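Local structure of butyryl-CoA dehydrogenase (Marinomonas mediterranea, 6CXT) at residues F33-D36 with N37-L41; E11-E14 with H15-F19; T105-H108 with Q109-D113. The protein is a flavoprotein of the acyl-CoA dehydrogenase family that binds flavin-adenine dinucleotide. One frame throughout, in Å; residues are numbered along the deposited sequence.

Contact 1 of 3, residues F33-D36 with N37-L41; sequences FPRD and NWNAL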
loop_
_atom_site.group_PDB
_atom_site.type_symbol
_atom_site.label_atom_id
_atom_site.label_comp_id
_atom_site.label_asym_id
_atom_site.label_seq_id
_atom_site.Cartn_x
_atom_site.Cartn_y
_atom_site.Cartn_z
ATOM N N PHE B 33 -18.904 21.494 -25.679
ATOM C CA PHE B 33 -17.687 22.120 -25.169
ATOM C C PHE B 33 -17.982 23.476 -24.524
ATOM O O PHE B 33 -18.687 24.270 -25.113
ATOM C CB PHE B 33 -16.674 22.266 -26.309
ATOM C CG PHE B 33 -15.410 22.927 -25.877
ATOM C CD1 PHE B 33 -14.543 22.270 -24.997
ATOM C CD2 PHE B 33 -15.082 24.190 -26.346
ATOM C CE1 PHE B 33 -13.387 22.906 -24.570
ATOM C CE2 PHE B 33 -13.925 24.831 -25.920
ATOM C CZ PHE B 33 -13.080 24.182 -25.036
ATOM N N PRO B 34 -17.459 23.751 -23.309
ATOM C CA PRO B 34 -17.790 25.025 -22.678
ATOM C C PRO B 34 -16.971 26.159 -23.269
ATOM O O PRO B 34 -16.025 26.705 -22.670
ATOM C CB PRO B 34 -17.460 24.784 -21.187
ATOM C CG PRO B 34 -16.407 23.716 -21.233
ATOM C CD PRO B 34 -16.889 22.801 -22.318
ATOM N N ARG B 35 -17.362 26.549 -24.470
ATOM C CA ARG B 35 -16.610 27.573 -25.183
ATOM C C ARG B 35 -16.574 28.914 -24.441
ATOM O O ARG B 35 -15.534 29.595 -24.431
ATOM C CB ARG B 35 -17.194 27.725 -26.623
ATOM C CG ARG B 35 -16.530 28.868 -27.419
ATOM C CD ARG B 35 -15.120 28.573 -27.910
ATOM N NE ARG B 35 -15.124 27.396 -28.788
ATOM C CZ ARG B 35 -14.175 27.102 -29.677
ATOM N NH1 ARG B 35 -13.155 27.939 -29.871
ATOM N NH2 ARG B 35 -14.280 25.976 -30.384
ATOM N N ASP B 36 -17.681 29.292 -23.787
ATOM C CA ASP B 36 -17.653 30.567 -23.086
ATOM C C ASP B 36 -16.616 30.559 -21.943
ATOM O O ASP B 36 -15.915 31.561 -21.731
ATOM C CB ASP B 36 -19.025 30.936 -22.532
ATOM C CG ASP B 36 -19.991 31.367 -23.622
ATOM O OD1 ASP B 36 -19.527 31.897 -24.661
ATOM O OD2 ASP B 36 -21.207 31.141 -23.460
ATOM N N ASN B 37 -16.565 29.457 -21.191
ATOM C CA ASN B 37 -15.562 29.334 -20.122
ATOM C C ASN B 37 -14.138 29.264 -20.667
ATOM O O ASN B 37 -13.252 29.833 -20.081
ATOM C CB ASN B 37 -15.887 28.148 -19.188
ATOM C CG ASN B 37 -17.097 28.438 -18.302
ATOM O OD1 ASN B 37 -17.509 29.600 -18.148
ATOM N ND2 ASN B 37 -17.682 27.405 -17.754
ATOM N N TRP B 38 -13.929 28.530 -21.758
ATOM C CA TRP B 38 -12.639 28.558 -22.477
ATOM C C TRP B 38 -12.220 30.023 -22.768
ATOM O O TRP B 38 -11.118 30.465 -22.395
ATOM C CB TRP B 38 -12.754 27.717 -23.758
ATOM C CG TRP B 38 -11.521 27.809 -24.603
ATOM C CD1 TRP B 38 -11.263 28.767 -25.548
ATOM C CD2 TRP B 38 -10.387 26.932 -24.575
ATOM N NE1 TRP B 38 -10.018 28.545 -26.113
ATOM C CE2 TRP B 38 -9.466 27.417 -25.545
ATOM C CE3 TRP B 38 -10.087 25.736 -23.865
ATOM C CZ2 TRP B 38 -8.230 26.772 -25.821
ATOM C CZ3 TRP B 38 -8.882 25.091 -24.109
ATOM C CH2 TRP B 38 -7.939 25.627 -25.101
ATOM N N ASN B 39 -13.122 30.815 -23.365
ATOM C CA ASN B 39 -12.802 32.215 -23.692
ATOM C C ASN B 39 -12.555 33.057 -22.428
ATOM O O ASN B 39 -11.654 33.897 -22.415
ATOM C CB ASN B 39 -13.903 32.861 -24.593
ATOM C CG ASN B 39 -13.999 32.189 -25.960
ATOM O OD1 ASN B 39 -13.036 31.588 -26.433
ATOM N ND2 ASN B 39 -15.171 32.276 -26.591
ATOM N N ALA B 40 -13.297 32.771 -21.353
ATOM C CA ALA B 40 -13.042 33.450 -20.081
ATOM C C ALA B 40 -11.642 33.168 -19.529
ATOM O O ALA B 40 -10.934 34.091 -19.063
ATOM C CB ALA B 40 -14.130 33.167 -19.063
ATOM N N LEU B 41 -11.223 31.902 -19.611
ATOM C CA LEU B 41 -9.840 31.551 -19.264
ATOM C C LEU B 41 -8.831 32.268 -20.182
ATOM O O LEU B 41 -7.798 32.712 -19.719
ATOM C CB LEU B 41 -9.617 30.017 -19.387
ATOM C CG LEU B 41 -10.170 29.238 -18.182
ATOM C CD1 LEU B 41 -10.384 27.771 -18.548
ATOM C CD2 LEU B 41 -9.232 29.384 -16.964
HETATM O O HOH W 1 -12.310 30.288 -28.799
HETATM O O HOH W 2 -17.386 33.649 -25.241
#

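Contact 2 of 3, residues E11-E14 with H15-F19; sequences ELFE and HALRF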
loop_
_atom_site.group_PDB
_atom_site.type_symbol
_atom_site.label_atom_id
_atom_site.label_comp_id
_atom_site.label_asym_id
_atom_site.label_seq_id
_atom_site.Cartn_x
_atom_site.Cartn_y
_atom_site.Cartn_z
ATOM N N GLU B 11 0.065 37.590 -5.295
ATOM C CA GLU B 11 -1.042 38.323 -5.862
ATOM C C GLU B 11 -1.685 37.574 -7.049
ATOM O O GLU B 11 -2.923 37.484 -7.155
ATOM C CB GLU B 11 -0.607 39.757 -6.265
ATOM C CG GLU B 11 -1.778 40.691 -6.520
ATOM C CD GLU B 11 -2.951 40.407 -5.587
ATOM O OE1 GLU B 11 -2.761 40.559 -4.352
ATOM O OE2 GLU B 11 -4.039 39.996 -6.088
ATOM N N LEU B 12 -0.839 37.071 -7.931
ATOM C CA LEU B 12 -1.297 36.297 -9.072
ATOM C C LEU B 12 -2.017 35.027 -8.618
ATOM O O LEU B 12 -3.037 34.643 -9.187
ATOM C CB LEU B 12 -0.113 35.959 -9.969
ATOM C CG LEU B 12 0.425 37.156 -10.770
ATOM C CD1 LEU B 12 1.883 36.931 -11.132
ATOM C CD2 LEU B 12 -0.430 37.414 -12.007
ATOM N N PHE B 13 -1.485 34.377 -7.579
ATOM C CA PHE B 13 -2.124 33.183 -7.055
ATOM C C PHE B 13 -3.494 33.514 -6.496
ATOM O O PHE B 13 -4.490 32.829 -6.779
ATOM C CB PHE B 13 -1.236 32.560 -5.990
ATOM C CG PHE B 13 -1.770 31.265 -5.431
ATOM C CD1 PHE B 13 -1.767 30.075 -6.210
ATOM C CD2 PHE B 13 -2.220 31.200 -4.112
ATOM C CE1 PHE B 13 -2.206 28.878 -5.657
ATOM C CE2 PHE B 13 -2.685 29.980 -3.549
ATOM C CZ PHE B 13 -2.682 28.831 -4.319
ATOM N N GLU B 14 -3.583 34.588 -5.724
ATOM C CA GLU B 14 -4.894 34.972 -5.189
ATOM C C GLU B 14 -5.855 35.320 -6.316
ATOM O O GLU B 14 -7.049 35.006 -6.232
ATOM C CB GLU B 14 -4.782 36.163 -4.223
ATOM C CG GLU B 14 -4.157 35.816 -2.866
ATOM C CD GLU B 14 -4.789 34.597 -2.183
ATOM O OE1 GLU B 14 -4.015 33.699 -1.736
ATOM O OE2 GLU B 14 -6.053 34.534 -2.094
ATOM N N HIS B 15 -5.326 35.941 -7.371
ATOM C CA HIS B 15 -6.145 36.309 -8.554
ATOM C C HIS B 15 -6.727 35.021 -9.202
ATOM O O HIS B 15 -7.947 34.920 -9.441
ATOM C CB HIS B 15 -5.299 37.194 -9.511
ATOM C CG HIS B 15 -6.024 37.686 -10.731
ATOM N ND1 HIS B 15 -7.303 38.214 -10.697
ATOM C CD2 HIS B 15 -5.628 37.752 -12.032
ATOM C CE1 HIS B 15 -7.670 38.558 -11.924
ATOM N NE2 HIS B 15 -6.669 38.302 -12.748
ATOM N N ALA B 16 -5.864 34.010 -9.392
ATOM C CA ALA B 16 -6.316 32.672 -9.849
ATOM C C ALA B 16 -7.370 32.037 -8.959
ATOM O O ALA B 16 -8.349 31.469 -9.455
ATOM C CB ALA B 16 -5.133 31.736 -10.020
ATOM N N LEU B 17 -7.166 32.091 -7.640
ATOM C CA LEU B 17 -8.182 31.573 -6.702
ATOM C C LEU B 17 -9.524 32.266 -6.801
ATOM O O LEU B 17 -10.584 31.627 -6.736
ATOM C CB LEU B 17 -7.698 31.618 -5.248
ATOM C CG LEU B 17 -6.582 30.647 -4.852
ATOM C CD1 LEU B 17 -6.192 30.922 -3.401
ATOM C CD2 LEU B 17 -6.953 29.186 -5.054
ATOM N N ARG B 18 -9.502 33.586 -6.956
ATOM C CA ARG B 18 -10.749 34.324 -7.126
ATOM C C ARG B 18 -11.414 34.053 -8.484
ATOM O O ARG B 18 -12.628 33.997 -8.577
ATOM C CB ARG B 18 -10.493 35.832 -6.967
ATOM C CG ARG B 18 -10.089 36.305 -5.565
ATOM C CD ARG B 18 -9.567 37.768 -5.566
ATOM N NE ARG B 18 -9.990 38.542 -6.760
ATOM C CZ ARG B 18 -9.178 39.143 -7.654
ATOM N NH1 ARG B 18 -7.849 39.122 -7.506
ATOM N NH2 ARG B 18 -9.706 39.796 -8.698
ATOM N N PHE B 19 -10.623 33.866 -9.532
ATOM C CA PHE B 19 -11.174 33.630 -10.870
ATOM C C PHE B 19 -12.075 32.398 -10.980
ATOM O O PHE B 19 -13.099 32.486 -11.628
ATOM C CB PHE B 19 -10.096 33.636 -11.937
ATOM C CG PHE B 19 -10.616 33.403 -13.320
ATOM C CD1 PHE B 19 -11.176 34.462 -14.061
ATOM C CD2 PHE B 19 -10.555 32.124 -13.894
ATOM C CE1 PHE B 19 -11.671 34.230 -15.348
ATOM C CE2 PHE B 19 -11.061 31.895 -15.174
ATOM C CZ PHE B 19 -11.598 32.949 -15.897
#

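Contact 3 of 3, residues T105-H108 with Q109-D113; sequences TLKH and QLLPD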
loop_
_atom_site.group_PDB
_atom_site.type_symbol
_atom_site.label_atom_id
_atom_site.label_comp_id
_atom_site.label_asym_id
_atom_site.label_seq_id
_atom_site.Cartn_x
_atom_site.Cartn_y
_atom_site.Cartn_z
ATOM N N THR B 105 8.475 33.200 -38.529
ATOM C CA THR B 105 7.238 33.500 -39.253
ATOM C C THR B 105 6.057 32.662 -38.720
ATOM O O THR B 105 4.969 33.195 -38.435
ATOM C CB THR B 105 7.422 33.478 -40.807
ATOM O OG1 THR B 105 7.819 32.178 -41.260
ATOM C CG2 THR B 105 8.531 34.472 -41.200
ATOM N N LEU B 106 6.296 31.365 -38.543
ATOM C CA LEU B 106 5.289 30.493 -37.911
ATOM C C LEU B 106 4.867 31.005 -36.505
ATOM O O LEU B 106 3.658 31.166 -36.232
ATOM C CB LEU B 106 5.729 29.019 -37.934
ATOM C CG LEU B 106 4.568 28.016 -37.726
ATOM C CD1 LEU B 106 3.595 27.893 -38.897
ATOM C CD2 LEU B 106 5.131 26.656 -37.393
ATOM N N LYS B 107 5.848 31.366 -35.672
ATOM C CA LYS B 107 5.552 31.928 -34.358
ATOM C C LYS B 107 4.684 33.195 -34.375
ATOM O O LYS B 107 3.699 33.276 -33.628
ATOM C CB LYS B 107 6.810 32.124 -33.523
ATOM C CG LYS B 107 7.529 30.818 -33.247
ATOM C CD LYS B 107 8.704 30.995 -32.324
ATOM C CE LYS B 107 9.775 31.884 -32.920
ATOM N NZ LYS B 107 11.097 31.662 -32.276
ATOM N N HIS B 108 5.026 34.174 -35.228
ATOM C CA HIS B 108 4.179 35.372 -35.379
ATOM C C HIS B 108 2.829 35.084 -35.989
ATOM O O HIS B 108 1.839 35.715 -35.620
ATOM C CB HIS B 108 4.918 36.504 -36.120
ATOM C CG HIS B 108 5.917 37.189 -35.246
ATOM N ND1 HIS B 108 7.276 36.981 -35.362
ATOM C CD2 HIS B 108 5.749 38.008 -34.179
ATOM C CE1 HIS B 108 7.905 37.691 -34.441
ATOM N NE2 HIS B 108 7.001 38.310 -33.701
ATOM N N GLN B 109 2.774 34.114 -36.886
ATOM C CA GLN B 109 1.494 33.722 -37.476
ATOM C C GLN B 109 0.558 33.030 -36.449
ATOM O O GLN B 109 -0.630 33.339 -36.385
ATOM C CB GLN B 109 1.744 32.783 -38.633
ATOM C CG GLN B 109 0.560 32.549 -39.559
ATOM C CD GLN B 109 0.916 31.552 -40.662
ATOM O OE1 GLN B 109 1.901 31.740 -41.389
ATOM N NE2 GLN B 109 0.136 30.465 -40.771
ATOM N N LEU B 110 1.102 32.122 -35.642
ATOM C CA LEU B 110 0.265 31.228 -34.828
ATOM C C LEU B 110 0.057 31.654 -33.396
ATOM O O LEU B 110 -1.049 31.523 -32.895
ATOM C CB LEU B 110 0.802 29.794 -34.858
ATOM C CG LEU B 110 0.961 29.080 -36.186
ATOM C CD1 LEU B 110 1.432 27.654 -36.015
ATOM C CD2 LEU B 110 -0.320 29.102 -36.986
ATOM N N LEU B 111 1.105 32.145 -32.735
ATOM C CA LEU B 111 1.036 32.407 -31.292
ATOM C C LEU B 111 0.056 33.469 -30.818
ATOM O O LEU B 111 -0.519 33.309 -29.736
ATOM C CB LEU B 111 2.423 32.598 -30.652
ATOM C CG LEU B 111 3.323 31.362 -30.673
ATOM C CD1 LEU B 111 4.768 31.713 -30.350
ATOM C CD2 LEU B 111 2.790 30.313 -29.675
ATOM N N PRO B 112 -0.141 34.572 -31.594
ATOM C CA PRO B 112 -1.099 35.506 -31.051
ATOM C C PRO B 112 -2.479 34.928 -30.753
ATOM O O PRO B 112 -3.051 35.311 -29.756
ATOM C CB PRO B 112 -1.181 36.611 -32.147
ATOM C CG PRO B 112 0.260 36.670 -32.628
ATOM C CD PRO B 112 0.616 35.179 -32.735
ATOM N N ASP B 113 -3.014 34.061 -31.606
ATOM C CA ASP B 113 -4.382 33.545 -31.392
ATOM C C ASP B 113 -4.355 32.303 -30.465
ATOM O O ASP B 113 -5.344 32.018 -29.795
ATOM C CB ASP B 113 -5.088 33.135 -32.690
ATOM C CG ASP B 113 -5.528 34.330 -33.555
ATOM O OD1 ASP B 113 -5.618 35.490 -33.086
ATOM O OD2 ASP B 113 -5.807 34.049 -34.728
#

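Contact 1 of 3, residues F33-D36 with N37-L41
Phe33 and Trp38 form the close-packed side of this helix start, Phe33 lying just before the helix. The CZ corner of the phenyl ring reaches Trp38 CE3 at 3.6 Å, with Trp38 CE3 and CD2 near the phenyl plane, at its edge. The two ring planes stand 56° apart, an oblique meeting that is neither a stack nor a T. The indole is brought up to the phenyl edge with Trp38 CG anti to the backbone N (chi1 175°), and Phe33 CE2 also rests on Trp38 CB. Leu83 and Ile120 of the same chain pack on the indole, Phe47 stacks on it, and its buried NE1 is hydrogen-bonded to Gly117 O.

The opposite character appears at Arg35, Asp36 and Asn39, where water does the joining. The Arg35 chain, bent at chi2 and chi3, passes its CG 3.8 Å from Asn39 ND2, with guanidinium and amide planes 56° apart. One water accepts from Arg35 NH1 at 2.7 Å and donates to Asn39 OD1, lying in the guanidinium plane at its edge. A second water donates to Asp36 OD1 at 2.8 Å and accepts from Asn39 ND2, so both ends of the amide are engaged and its rotation is probably fixed.

Between the two sides the backbone closes its first turn: Trp38 N bonds to Pro34 O at 2.9 Å. Asn39 N to Arg35 O and Ala40 N to Asp36 O repeat the pattern. Pro34, at the N-cap, centres an inverse gamma turn that runs into helix 35-44 of the helical N-terminal domain of the acyl-CoA dehydrogenase fold.

Contact 2 of 3, residues E11-E14 with H15-F19
His15 opens the second half of this helical stretch by setting its CB against two carbonyls of the preceding turn, 3.4 Å from both Glu11 O and Leu12 O, while its backbone N bonds to Glu11 O. Its imidazole, carried with CG anti to the backbone N (chi1 -178°), swings away from the Glu11-Glu14 segment and meets the ring of Phe44. Ala16 follows, its N bonded to Leu12 O and its small CB resting on Phe13 O at 3.5 Å.

Leu17 makes the main side-chain contact. Its CD1 comes 3.6 Å from Phe13 CE2, and its CG sits over one face of the phenyl ring, offset toward the rim. The same CD1 also touches the Glu14 carboxylate, 3.8 Å from OE2, so one methyl touches both an aromatic ring and a carboxylate. Leu17 N closes the turn on Phe13 O.

Arg18 turns back over the helix surface: its CG lies 3.4 Å from Glu14 O, which also accepts the bond from Arg18 N at 2.9 Å. Because the chain bends at chi3 (20°), the guanidinium comes round toward Glu11, whose OE2 stands near its plane, 4.2 Å from Arg18 NH1. At that separation the opposite charges are not in contact, and any attraction is probably modest.

Phe19 ends the segment, its N bonded to His15 O. Helix 7-19 lies against two others: Leu12 and Leu17 touch helix 64-77, where Lys69 makes a cation-pi contact with Phe13, and Ala16 and Phe19 pack on helix 35-44.

Contact 3 of 3, residues T105-H108 with Q109-D113
Leu106 and Leu110 meet one helical turn apart, their side chains crossing at a slant with Leu110 CD1 in the middle. That methyl is 3.6 Å from both Leu106 CG and Leu106 CD1. The different first torsions explain the meeting: Leu106 has CG beside its carbonyl carbon (chi1 -161°) and leans toward Leu110, whereas Leu110 keeps CG beside its backbone N and leans back toward Leu106. Both touch Val185 of strand 181-187.

Lys107 and Leu111 are arranged otherwise, side by side and pointing the same way, with Leu111 CD1 3.8 Å from Lys107 CB. Beyond this apolar stem, Lys107 NZ forms a salt bridge with Glu104 and a hydrogen bond with Tyr55 OH, while Leu111 packs on helix 81-101.

Gln109, Leu110 and Leu111 donate their backbone N to Thr105 O, Leu106 O and Lys107 O in turn, the last at 3.0 Å. The series then stops: Pro112 has no N-H to give, and its CD lies instead 3.2 Å from His108 O. Asp113 N makes a weak bond to Leu110 O, at 3.5 Å. Such a broken ladder is characteristic of a proline kink, here near the end of helix 104-114.

In the fold
From the N terminus the three contacts come in series, 2, then 1, then 3, with no nesting or crossing; each is local to one helix and closes no long loop, contact 1 also taking in the residues leading into its helix. Contact 2 belongs to helix 7-19 and contact 1 to the next helix, 35-44. These two touch directly, Phe19 CE2 lying 3.6 Å from Leu41 CD2. Contact 3, on helix 104-114, stays apart from both, its nearest atoms about 7 Å from contact 1 and about 15 Å from contact 2. Helix 81-101 bridges the gap: Leu83 meets contact 1, while Ser95, Ile98 and Leu99 meet contact 3. All three lie in the helical N-terminal domain, and contact 3 also reaches strand 181-187.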